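PDB 1V4V: UDP-N-Acetylglucosamine 2-Epimerase from Thermus thermophilus, which probably interconverts UDP-N-acetylglucosamine and UDP-N-acetylmannosamine by inverting the sugar at C2, as a homodimer of two-domain, GT-B-type subunits. Local coordinates for residues T232-V237 against A269-A274; L146-F151 against A362-L367; K20-Y25 against S53-Q58; K329-L332 against E336-S339. All coordinates share one frame; numbering follows the deposited sequence.

Interaction 1: T232-V237 against A269-A274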
loop_
_atom_site.group_PDB
_atom_site.type_symbol
_atom_site.label_atom_id
_atom_site.label_comp_id
_atom_site.label_asym_id
_atom_site.label_seq_id
_atom_site.Cartn_x
_atom_site.Cartn_y
_atom_site.Cartn_z
ATOM N N THR A 232 47.847 14.523 -13.450
ATOM C CA THR A 232 47.681 13.231 -14.094
ATOM C C THR A 232 46.194 13.003 -14.307
ATOM O O THR A 232 45.415 13.044 -13.361
ATOM C CB THR A 232 48.247 12.100 -13.248
ATOM O OG1 THR A 232 49.663 12.282 -13.116
ATOM C CG2 THR A 232 47.960 10.749 -13.910
ATOM N N PHE A 233 45.813 12.777 -15.559
ATOM C CA PHE A 233 44.415 12.551 -15.919
ATOM C C PHE A 233 44.138 11.057 -15.968
ATOM O O PHE A 233 44.694 10.342 -16.799
ATOM C CB PHE A 233 44.120 13.218 -17.270
ATOM C CG PHE A 233 44.293 14.719 -17.248
ATOM C CD1 PHE A 233 45.565 15.287 -17.230
ATOM C CD2 PHE A 233 43.182 15.558 -17.164
ATOM C CE1 PHE A 233 45.738 16.667 -17.124
ATOM C CE2 PHE A 233 43.333 16.941 -17.056
ATOM C CZ PHE A 233 44.619 17.503 -17.035
ATOM N N VAL A 234 43.280 10.597 -15.061
ATOM C CA VAL A 234 42.941 9.181 -14.964
ATOM C C VAL A 234 41.571 8.925 -15.563
ATOM O O VAL A 234 40.560 9.458 -15.098
ATOM C CB VAL A 234 42.981 8.717 -13.502
ATOM C CG1 VAL A 234 42.767 7.209 -13.429
ATOM C CG2 VAL A 234 44.328 9.096 -12.890
ATOM N N TYR A 235 41.555 8.076 -16.586
ATOM C CA TYR A 235 40.354 7.771 -17.338
ATOM C C TYR A 235 40.007 6.280 -17.451
ATOM O O TYR A 235 40.604 5.562 -18.249
ATOM C CB TYR A 235 40.538 8.383 -18.735
ATOM C CG TYR A 235 39.409 8.241 -19.738
ATOM C CD1 TYR A 235 38.163 7.732 -19.380
ATOM C CD2 TYR A 235 39.593 8.661 -21.059
ATOM C CE1 TYR A 235 37.123 7.648 -20.315
ATOM C CE2 TYR A 235 38.566 8.580 -21.996
ATOM C CZ TYR A 235 37.338 8.077 -21.621
ATOM O OH TYR A 235 36.325 8.025 -22.545
ATOM N N PRO A 236 39.054 5.800 -16.635
ATOM C CA PRO A 236 38.655 4.387 -16.703
ATOM C C PRO A 236 37.732 4.320 -17.920
ATOM O O PRO A 236 36.586 4.760 -17.857
ATOM C CB PRO A 236 37.890 4.173 -15.395
ATOM C CG PRO A 236 38.430 5.255 -14.483
ATOM C CD PRO A 236 38.520 6.431 -15.419
ATOM N N VAL A 237 38.236 3.796 -19.031
ATOM C CA VAL A 237 37.455 3.728 -20.263
ATOM C C VAL A 237 36.506 2.538 -20.349
ATOM O O VAL A 237 36.904 1.400 -20.103
ATOM C CB VAL A 237 38.387 3.693 -21.492
ATOM C CG1 VAL A 237 37.581 3.879 -22.772
ATOM C CG2 VAL A 237 39.452 4.759 -21.364
ATOM N N ALA A 269 35.237 5.602 -6.304
ATOM C CA ALA A 269 34.937 6.632 -5.315
ATOM C C ALA A 269 36.229 7.164 -4.703
ATOM O O ALA A 269 36.370 8.367 -4.469
ATOM C CB ALA A 269 34.032 6.073 -4.217
ATOM N N ALA A 270 37.170 6.262 -4.440
ATOM C CA ALA A 270 38.450 6.647 -3.859
ATOM C C ALA A 270 39.224 7.534 -4.835
ATOM O O ALA A 270 39.804 8.545 -4.443
ATOM C CB ALA A 270 39.263 5.402 -3.514
ATOM N N LEU A 271 39.222 7.152 -6.108
ATOM C CA LEU A 271 39.917 7.927 -7.133
ATOM C C LEU A 271 39.341 9.339 -7.210
ATOM O O LEU A 271 40.077 10.323 -7.225
ATOM C CB LEU A 271 39.776 7.246 -8.492
ATOM C CG LEU A 271 40.359 7.988 -9.699
ATOM C CD1 LEU A 271 41.862 8.205 -9.514
ATOM C CD2 LEU A 271 40.087 7.177 -10.950
HETATM N N MSE A 272 38.017 9.438 -7.269
HETATM C CA MSE A 272 37.382 10.747 -7.337
HETATM C C MSE A 272 37.728 11.595 -6.121
HETATM O O MSE A 272 38.060 12.775 -6.253
HETATM C CB MSE A 272 35.859 10.606 -7.447
HETATM C CG MSE A 272 35.370 10.042 -8.766
HETATM SE SE MSE A 272 33.431 10.182 -8.895
HETATM C CE MSE A 272 32.969 8.706 -7.749
ATOM N N ARG A 273 37.649 11.000 -4.936
ATOM C CA ARG A 273 37.950 11.726 -3.711
ATOM C C ARG A 273 39.376 12.281 -3.726
ATOM O O ARG A 273 39.641 13.350 -3.175
ATOM C CB ARG A 273 37.758 10.819 -2.493
ATOM C CG ARG A 273 37.861 11.557 -1.167
ATOM C CD ARG A 273 37.647 10.626 0.018
ATOM N NE ARG A 273 38.731 9.659 0.152
ATOM C CZ ARG A 273 38.862 8.817 1.171
ATOM N NH1 ARG A 273 37.969 8.819 2.153
ATOM N NH2 ARG A 273 39.890 7.981 1.215
ATOM N N ALA A 274 40.289 11.561 -4.369
ATOM C CA ALA A 274 41.685 11.998 -4.445
ATOM C C ALA A 274 41.945 12.954 -5.608
ATOM O O ALA A 274 43.080 13.378 -5.825
ATOM C CB ALA A 274 42.600 10.781 -4.574
#
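L271 reaches from its helix with both methyls onto V234 of a buried strand, and this single leucine gives the contact more surface than any other residue. It is a compact example of how a Rossmann-like domain closes the gap between a parallel sheet and a covering helix: one long side chain spans the distance, received by a valine and a proline. The V234 and L271 CA atoms are the nearest pair of the two segments, yet they stand 8.5 Å apart, so the meeting is left to the branch ends. Methyl CD2 of L271 comes closest, 3.7 Å from CG1 of V234, while CD1 of L271 lies 4.1 Å from the same CG1 atom, and the two side chains meet at a slant. V234 offers CG1 because its chi1 of -174° sets that methyl opposite the backbone N and swings CG2 alongside the N instead. Two residues further along the strand, P236 adds a looser touch, its ring atom CG lying 4.3 Å from CD2 of L271. That methyl therefore rests against both V234 and P236. All three residues are buried and the contact is wholly apolar. L263 meets both P236 and L271 from a loop, and L271 also touches T202 of strand 200-203. Strand 232-236 runs between strands 257-260 and 200-203 in the parallel sheet; helix 265-273 packs over this face, while Y235 faces helix 241-251.

Interaction 2: L146-F151 against A362-L367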
loop_
_atom_site.group_PDB
_atom_site.type_symbol
_atom_site.label_atom_id
_atom_site.label_comp_id
_atom_site.label_asym_id
_atom_site.label_seq_id
_atom_site.Cartn_x
_atom_site.Cartn_y
_atom_site.Cartn_z
ATOM N N LEU A 146 1.243 0.933 4.705
ATOM C CA LEU A 146 1.670 0.157 5.869
ATOM C C LEU A 146 2.828 0.700 6.700
ATOM O O LEU A 146 3.099 0.189 7.784
ATOM C CB LEU A 146 2.055 -1.253 5.422
ATOM C CG LEU A 146 1.071 -1.981 4.513
ATOM C CD1 LEU A 146 1.645 -3.341 4.168
ATOM C CD2 LEU A 146 -0.286 -2.108 5.210
ATOM N N THR A 147 3.508 1.725 6.209
ATOM C CA THR A 147 4.669 2.245 6.918
ATOM C C THR A 147 4.435 3.059 8.183
ATOM O O THR A 147 3.560 3.930 8.241
ATOM C CB THR A 147 5.534 3.075 5.968
ATOM O OG1 THR A 147 4.773 4.183 5.485
ATOM C CG2 THR A 147 5.985 2.223 4.796
ATOM N N ASP A 148 5.244 2.758 9.194
ATOM C CA ASP A 148 5.192 3.450 10.475
ATOM C C ASP A 148 5.955 4.762 10.340
ATOM O O ASP A 148 5.532 5.798 10.851
ATOM C CB ASP A 148 5.844 2.592 11.560
ATOM C CG ASP A 148 5.987 3.330 12.878
ATOM O OD1 ASP A 148 4.950 3.732 13.461
ATOM O OD2 ASP A 148 7.143 3.512 13.322
ATOM N N LEU A 149 7.085 4.710 9.643
ATOM C CA LEU A 149 7.905 5.894 9.435
ATOM C C LEU A 149 8.427 5.933 8.004
ATOM O O LEU A 149 9.032 4.971 7.525
ATOM C CB LEU A 149 9.081 5.899 10.420
ATOM C CG LEU A 149 9.998 7.127 10.441
ATOM C CD1 LEU A 149 9.168 8.400 10.555
ATOM C CD2 LEU A 149 10.973 7.008 11.618
ATOM N N ASP A 150 8.163 7.038 7.317
ATOM C CA ASP A 150 8.628 7.227 5.945
ATOM C C ASP A 150 9.810 8.177 5.981
ATOM O O ASP A 150 9.728 9.253 6.579
ATOM C CB ASP A 150 7.531 7.841 5.076
ATOM C CG ASP A 150 6.567 6.808 4.540
ATOM O OD1 ASP A 150 5.356 7.092 4.514
ATOM O OD2 ASP A 150 7.023 5.719 4.135
ATOM N N PHE A 151 10.907 7.774 5.347
ATOM C CA PHE A 151 12.104 8.599 5.283
ATOM C C PHE A 151 12.143 9.192 3.877
ATOM O O PHE A 151 12.566 8.537 2.927
ATOM C CB PHE A 151 13.333 7.732 5.552
ATOM C CG PHE A 151 13.307 7.057 6.899
ATOM C CD1 PHE A 151 13.654 7.760 8.049
ATOM C CD2 PHE A 151 12.915 5.727 7.019
ATOM C CE1 PHE A 151 13.614 7.146 9.306
ATOM C CE2 PHE A 151 12.868 5.102 8.266
ATOM C CZ PHE A 151 13.220 5.813 9.413
ATOM N N ALA A 362 15.345 4.546 16.143
ATOM C CA ALA A 362 15.599 4.531 17.580
ATOM C C ALA A 362 14.485 5.286 18.302
ATOM O O ALA A 362 14.016 4.863 19.362
ATOM C CB ALA A 362 16.948 5.173 17.877
ATOM N N TRP A 363 14.065 6.401 17.718
ATOM C CA TRP A 363 13.002 7.223 18.282
ATOM C C TRP A 363 11.684 6.452 18.338
ATOM O O TRP A 363 10.967 6.507 19.338
ATOM C CB TRP A 363 12.836 8.493 17.447
ATOM C CG TRP A 363 11.588 9.262 17.744
ATOM C CD1 TRP A 363 11.207 9.777 18.950
ATOM C CD2 TRP A 363 10.560 9.614 16.812
ATOM N NE1 TRP A 363 10.006 10.430 18.826
ATOM C CE2 TRP A 363 9.585 10.346 17.524
ATOM C CE3 TRP A 363 10.369 9.382 15.442
ATOM C CZ2 TRP A 363 8.432 10.851 16.913
ATOM C CZ3 TRP A 363 9.221 9.885 14.834
ATOM C CH2 TRP A 363 8.268 10.613 15.572
ATOM N N ARG A 364 11.364 5.739 17.260
ATOM C CA ARG A 364 10.138 4.952 17.210
ATOM C C ARG A 364 10.173 3.835 18.240
ATOM O O ARG A 364 9.135 3.447 18.781
ATOM C CB ARG A 364 9.936 4.344 15.818
ATOM C CG ARG A 364 9.421 5.318 14.776
ATOM C CD ARG A 364 8.166 6.010 15.280
ATOM N NE ARG A 364 7.239 6.328 14.204
ATOM C CZ ARG A 364 6.196 7.140 14.338
ATOM N NH1 ARG A 364 5.953 7.716 15.507
ATOM N NH2 ARG A 364 5.396 7.368 13.307
ATOM N N LEU A 365 11.370 3.318 18.501
ATOM C CA LEU A 365 11.546 2.240 19.463
ATOM C C LEU A 365 11.772 2.775 20.879
ATOM O O LEU A 365 12.075 2.011 21.796
ATOM C CB LEU A 365 12.724 1.354 19.048
ATOM C CG LEU A 365 12.557 0.577 17.737
ATOM C CD1 LEU A 365 13.856 -0.120 17.382
ATOM C CD2 LEU A 365 11.430 -0.439 17.879
ATOM N N GLY A 366 11.627 4.087 21.042
ATOM C CA GLY A 366 11.804 4.707 22.346
ATOM C C GLY A 366 13.216 4.653 22.901
ATOM O O GLY A 366 13.406 4.517 24.110
ATOM N N LEU A 367 14.209 4.765 22.024
ATOM C CA LEU A 367 15.609 4.728 22.440
ATOM C C LEU A 367 16.323 6.032 22.105
ATOM O O LEU A 367 17.540 6.051 21.920
ATOM C CB LEU A 367 16.339 3.566 21.762
ATOM C CG LEU A 367 15.925 2.140 22.132
ATOM C CD1 LEU A 367 16.740 1.143 21.322
ATOM C CD2 LEU A 367 16.143 1.911 23.621
#
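D148 OD2 takes a salt bridge from R364 NE at 3.0 Å and a hydrogen bond from the hydroxyl of Y94, so two groups grip one carboxylate oxygen. The arginine is itself shared. Its NH2 donates to the backbone O of D148 over 2.9 Å, a nearly straight bond with an N-H...O angle of 165°, and its NH1 forms a salt bridge with E169. One residue thus receives R364 twice, through its carboxylate and through its main chain, an economical way of fixing how a guanidinium is turned. The carbonyl oxygen lies at the edge of the guanidinium plane, whereas OD1 of D148 sits over one face; the carboxylate and guanidinium planes are inclined by 33°. With chi2 at -53° and a second bend at chi3, the arginine chain is kinked, and CZ3 of the neighbouring W363 lies 3.7 Å above the guanidinium plane. Lower on the same chain, CG of R364 packs 3.9 Å from CD2 of L149, an apolar flank to the charged pair. Just beyond R364 the helix closes in a Schellman motif with G366 as its C-prime residue. The contact thus ties the end of helix 353-364 to the segment carrying D148 and L149, on strand 149-152, which pairs with strands 118-121 and 171-173 in the seven-stranded parallel sheet, while L365 packs on Y94 and L34.

Interaction 3: K20-Y25 against S53-Q58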
loop_
_atom_site.group_PDB
_atom_site.type_symbol
_atom_site.label_atom_id
_atom_site.label_comp_id
_atom_site.label_asym_id
_atom_site.label_seq_id
_atom_site.Cartn_x
_atom_site.Cartn_y
_atom_site.Cartn_z
ATOM N N LYS A 20 22.474 1.723 -0.873
ATOM C CA LYS A 20 21.761 2.785 -0.177
ATOM C C LYS A 20 21.412 2.418 1.264
ATOM O O LYS A 20 21.177 3.299 2.091
ATOM C CB LYS A 20 20.490 3.149 -0.944
ATOM C CG LYS A 20 20.761 3.742 -2.323
ATOM C CD LYS A 20 19.468 4.126 -3.018
ATOM C CE LYS A 20 19.730 4.688 -4.413
ATOM N NZ LYS A 20 20.595 5.894 -4.368
HETATM N N MSE A 21 21.395 1.123 1.568
HETATM C CA MSE A 21 21.065 0.677 2.920
HETATM C C MSE A 21 22.279 0.521 3.838
HETATM O O MSE A 21 22.154 0.636 5.059
HETATM C CB MSE A 21 20.288 -0.642 2.859
HETATM C CG MSE A 21 18.889 -0.492 2.289
HETATM SE SE MSE A 21 17.706 0.554 3.408
HETATM C CE MSE A 21 16.381 -0.819 3.762
ATOM N N ALA A 22 23.448 0.272 3.251
ATOM C CA ALA A 22 24.680 0.100 4.023
ATOM C C ALA A 22 24.902 1.225 5.039
ATOM O O ALA A 22 25.233 0.966 6.201
ATOM C CB ALA A 22 25.884 -0.006 3.078
ATOM N N PRO A 23 24.727 2.491 4.619
ATOM C CA PRO A 23 24.921 3.611 5.546
ATOM C C PRO A 23 23.972 3.542 6.741
ATOM O O PRO A 23 24.321 3.944 7.854
ATOM C CB PRO A 23 24.651 4.835 4.675
ATOM C CG PRO A 23 25.054 4.377 3.307
ATOM C CD PRO A 23 24.493 2.979 3.247
ATOM N N VAL A 24 22.759 3.049 6.496
ATOM C CA VAL A 24 21.756 2.918 7.548
ATOM C C VAL A 24 22.174 1.808 8.509
ATOM O O VAL A 24 22.138 1.979 9.724
ATOM C CB VAL A 24 20.372 2.577 6.947
ATOM C CG1 VAL A 24 19.344 2.389 8.067
ATOM C CG2 VAL A 24 19.936 3.684 5.994
ATOM N N TYR A 25 22.572 0.671 7.954
ATOM C CA TYR A 25 23.011 -0.467 8.758
ATOM C C TYR A 25 24.125 -0.077 9.728
ATOM O O TYR A 25 24.068 -0.382 10.922
ATOM C CB TYR A 25 23.529 -1.580 7.850
ATOM C CG TYR A 25 24.058 -2.787 8.590
ATOM C CD1 TYR A 25 23.216 -3.846 8.926
ATOM C CD2 TYR A 25 25.406 -2.871 8.958
ATOM C CE1 TYR A 25 23.698 -4.959 9.603
ATOM C CE2 TYR A 25 25.894 -3.981 9.641
ATOM C CZ TYR A 25 25.036 -5.022 9.957
ATOM O OH TYR A 25 25.513 -6.139 10.607
ATOM N N SER A 53 30.304 -6.650 1.010
ATOM C CA SER A 53 31.665 -6.816 1.517
ATOM C C SER A 53 32.419 -5.500 1.643
ATOM O O SER A 53 33.099 -5.267 2.645
ATOM C CB SER A 53 32.459 -7.769 0.621
ATOM O OG SER A 53 31.954 -9.090 0.710
ATOM N N LEU A 54 32.307 -4.644 0.631
ATOM C CA LEU A 54 32.986 -3.352 0.651
ATOM C C LEU A 54 32.691 -2.589 1.926
ATOM O O LEU A 54 33.577 -1.959 2.497
ATOM C CB LEU A 54 32.557 -2.475 -0.531
ATOM C CG LEU A 54 33.019 -1.010 -0.405
ATOM C CD1 LEU A 54 34.523 -0.927 -0.633
ATOM C CD2 LEU A 54 32.290 -0.129 -1.397
ATOM N N PHE A 55 31.439 -2.642 2.369
ATOM C CA PHE A 55 31.034 -1.919 3.567
ATOM C C PHE A 55 31.236 -2.711 4.848
ATOM O O PHE A 55 30.892 -2.244 5.928
ATOM C CB PHE A 55 29.567 -1.494 3.449
ATOM C CG PHE A 55 29.227 -0.866 2.127
ATOM C CD1 PHE A 55 28.753 -1.643 1.075
ATOM C CD2 PHE A 55 29.404 0.499 1.923
ATOM C CE1 PHE A 55 28.459 -1.070 -0.162
ATOM C CE2 PHE A 55 29.114 1.082 0.692
ATOM C CZ PHE A 55 28.640 0.296 -0.354
ATOM N N GLY A 56 31.797 -3.908 4.725
ATOM C CA GLY A 56 32.034 -4.735 5.894
ATOM C C GLY A 56 30.748 -5.228 6.532
ATOM O O GLY A 56 30.616 -5.234 7.759
ATOM N N ILE A 57 29.804 -5.648 5.697
ATOM C CA ILE A 57 28.510 -6.143 6.161
ATOM C C ILE A 57 28.252 -7.558 5.649
ATOM O O ILE A 57 28.561 -7.880 4.503
ATOM C CB ILE A 57 27.364 -5.213 5.676
ATOM C CG1 ILE A 57 27.525 -3.825 6.295
ATOM C CG2 ILE A 57 26.001 -5.798 6.059
ATOM C CD1 ILE A 57 26.568 -2.786 5.735
ATOM N N GLN A 58 27.689 -8.399 6.510
ATOM C CA GLN A 58 27.369 -9.779 6.156
ATOM C C GLN A 58 25.865 -9.938 6.352
ATOM O O GLN A 58 25.288 -9.270 7.210
ATOM C CB GLN A 58 28.096 -10.748 7.091
ATOM C CG GLN A 58 29.431 -10.228 7.610
ATOM C CD GLN A 58 30.438 -9.974 6.507
ATOM O OE1 GLN A 58 31.459 -9.315 6.722
ATOM N NE2 GLN A 58 30.166 -10.507 5.320
HETATM O O HOH W 1 27.671 -7.455 9.490
HETATM O O HOH W 2 24.519 -8.447 9.699
#
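A22 and F55 meet as a small bump against a flat wall: the methyl CB stands 3.8 Å from the centroid of the phenyl ring, a CH-pi contact offset toward the rim at CG. L54 CD2 covers the opposite face of that ring, leaving the phenyl between a leucine methyl and an alanine methyl. The second fit uses the larger aromatic. I57 lies alongside the ring of Y25, the two side chains running past each other in opposite senses, with CG2 4.0 Å from the ring centroid and almost directly above it. CD1 of I57 bears on the rim, 3.4 Å from CD2 of Y25, and also reaches into the step between ring and helix, 3.9 Å from CB of A22. With chi1 at -64°, CG2 lies opposite the backbone N and over the tyrosine ring, while the CG1-CD1 arm follows its CD2 side to A22. Beyond the ring, the Y25 hydroxyl bonds to two waters: one donates to it and accepts from Q58 N, and the other accepts from it while donating to Q58 O. These bridges tie the polar end of an otherwise apolar ring to the opposing main chain. A type I turn and a Schellman motif at G56 bring F55 and I57 to helix 15-29. L184 of helix 177-188 meets F55, and strand 34-40 backs the pair through V38, which touches both Y25 and I57.

Interaction 4: K329-L332 against E336-S339; sequences KGLL and EELS
Two consecutive helices of the C-terminal Rossmann-like domain, joined by a short linker, follow one another with only three residues between the segments, and their backbones come nearest at L331 and L338, with CA atoms 6.8 Å apart. The geometry illustrates how a tight turn can be filled by a few aliphatic groups. Here L331 and L338 carry most of the contact. Extended by a chi1 of -177°, the branch of L331 leads CG and both methyls across to the second helix, where CD1 meets the aliphatic stem of E337 and CG meets L338. CD1 lies 3.6 Å from CG of E337 and equally near its CD; the glutamate chain is stretched beyond CG, and the two side chains cross nearly at a right angle, so the leucine touches the stem and the carboxylate carbon alike. L338 comes in at a slant, its CG placed beside the backbone N (chi1 -74°). From there its methyl CD1 leans on the main chain of the first helix, 3.6 Å from the O of L331. Outside the pair, L331 and L332 both pack on L277 of strand 275-280, and P295 covers L338, which sets the turn against the sheet. The backbone N of E337 is bonded to OD1 of N334 in the linker. The tightest contact is between CG of L331 and CD2 of L338, a pair only 3.5 Å apart and closer than ordinary van der Waals spacing.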
loop_
_atom_site.group_PDB
_atom_site.type_symbol
_atom_site.label_atom_id
_atom_site.label_comp_id
_atom_site.label_asym_id
_atom_site.label_seq_id
_atom_site.Cartn_x
_atom_site.Cartn_y
_atom_site.Cartn_z
ATOM N N LYS A 329 40.438 24.258 -19.004
ATOM C CA LYS A 329 41.702 24.933 -18.717
ATOM C C LYS A 329 41.441 26.122 -17.786
ATOM O O LYS A 329 42.173 26.341 -16.822
ATOM C CB LYS A 329 42.365 25.412 -20.015
ATOM C CG LYS A 329 43.655 26.206 -19.795
ATOM C CD LYS A 329 44.317 26.553 -21.128
ATOM C CE LYS A 329 45.625 27.311 -20.930
ATOM N NZ LYS A 329 45.417 28.651 -20.320
ATOM N N GLY A 330 40.387 26.878 -18.074
ATOM C CA GLY A 330 40.055 28.028 -17.246
ATOM C C GLY A 330 39.766 27.647 -15.804
ATOM O O GLY A 330 40.218 28.312 -14.869
ATOM N N LEU A 331 39.016 26.568 -15.617
ATOM C CA LEU A 331 38.666 26.106 -14.278
ATOM C C LEU A 331 39.896 25.616 -13.510
ATOM O O LEU A 331 40.067 25.932 -12.333
ATOM C CB LEU A 331 37.629 24.981 -14.365
ATOM C CG LEU A 331 37.119 24.458 -13.018
ATOM C CD1 LEU A 331 36.462 25.593 -12.252
ATOM C CD2 LEU A 331 36.130 23.326 -13.241
ATOM N N LEU A 332 40.753 24.848 -14.173
ATOM C CA LEU A 332 41.956 24.335 -13.521
ATOM C C LEU A 332 42.898 25.462 -13.111
ATOM O O LEU A 332 43.737 25.283 -12.224
ATOM C CB LEU A 332 42.674 23.332 -14.434
ATOM C CG LEU A 332 41.955 21.978 -14.542
ATOM C CD1 LEU A 332 42.592 21.112 -15.624
ATOM C CD2 LEU A 332 41.994 21.279 -13.194
ATOM N N GLU A 336 39.928 29.509 -6.947
ATOM C CA GLU A 336 38.789 30.033 -6.203
ATOM C C GLU A 336 37.484 29.402 -6.678
ATOM O O GLU A 336 36.626 29.061 -5.869
ATOM C CB GLU A 336 38.694 31.549 -6.358
ATOM C CG GLU A 336 39.976 32.284 -6.006
ATOM C CD GLU A 336 40.684 32.831 -7.234
ATOM O OE1 GLU A 336 41.132 32.030 -8.093
ATOM O OE2 GLU A 336 40.782 34.076 -7.336
ATOM N N GLU A 337 37.333 29.246 -7.989
ATOM C CA GLU A 337 36.110 28.655 -8.517
ATOM C C GLU A 337 36.022 27.193 -8.114
ATOM O O GLU A 337 34.951 26.710 -7.762
ATOM C CB GLU A 337 36.049 28.785 -10.038
ATOM C CG GLU A 337 34.727 28.307 -10.630
ATOM C CD GLU A 337 34.578 28.663 -12.094
ATOM O OE1 GLU A 337 33.546 28.298 -12.702
ATOM O OE2 GLU A 337 35.493 29.313 -12.640
ATOM N N LEU A 338 37.147 26.487 -8.164
ATOM C CA LEU A 338 37.163 25.082 -7.770
ATOM C C LEU A 338 36.767 24.977 -6.297
ATOM O O LEU A 338 35.985 24.105 -5.913
ATOM C CB LEU A 338 38.558 24.484 -7.971
ATOM C CG LEU A 338 38.965 24.201 -9.420
ATOM C CD1 LEU A 338 40.433 23.829 -9.467
ATOM C CD2 LEU A 338 38.103 23.064 -9.997
ATOM N N SER A 339 37.304 25.882 -5.483
ATOM C CA SER A 339 37.014 25.909 -4.050
ATOM C C SER A 339 35.531 26.154 -3.769
ATOM O O SER A 339 34.948 25.511 -2.893
ATOM C CB SER A 339 37.839 27.006 -3.362
ATOM O OG SER A 339 37.522 27.077 -1.981
#

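The four contacts divide between the two Rossmann-like domains of a GT-B fold, each built on a parallel sheet. Interactions 2 and 3 belong to the N-terminal sheet, with centres 20 Å apart; interactions 1 and 4 belong to the C-terminal sheet, with centres 18 Å apart and nearest atoms about 4 Å apart. Across the domains, interactions 1 and 3 come closest, about 7 Å between nearest atoms, whereas 2 and 4 are separated by 44 Å between centres. Interaction 2 closes a loop of 210 residues, more than half the chain: helix 353-364 returns to the N-terminal domain, enclosing interactions 1 and 4. In GT-B enzymes the nucleotide-sugar site generally lies in the interdomain cleft.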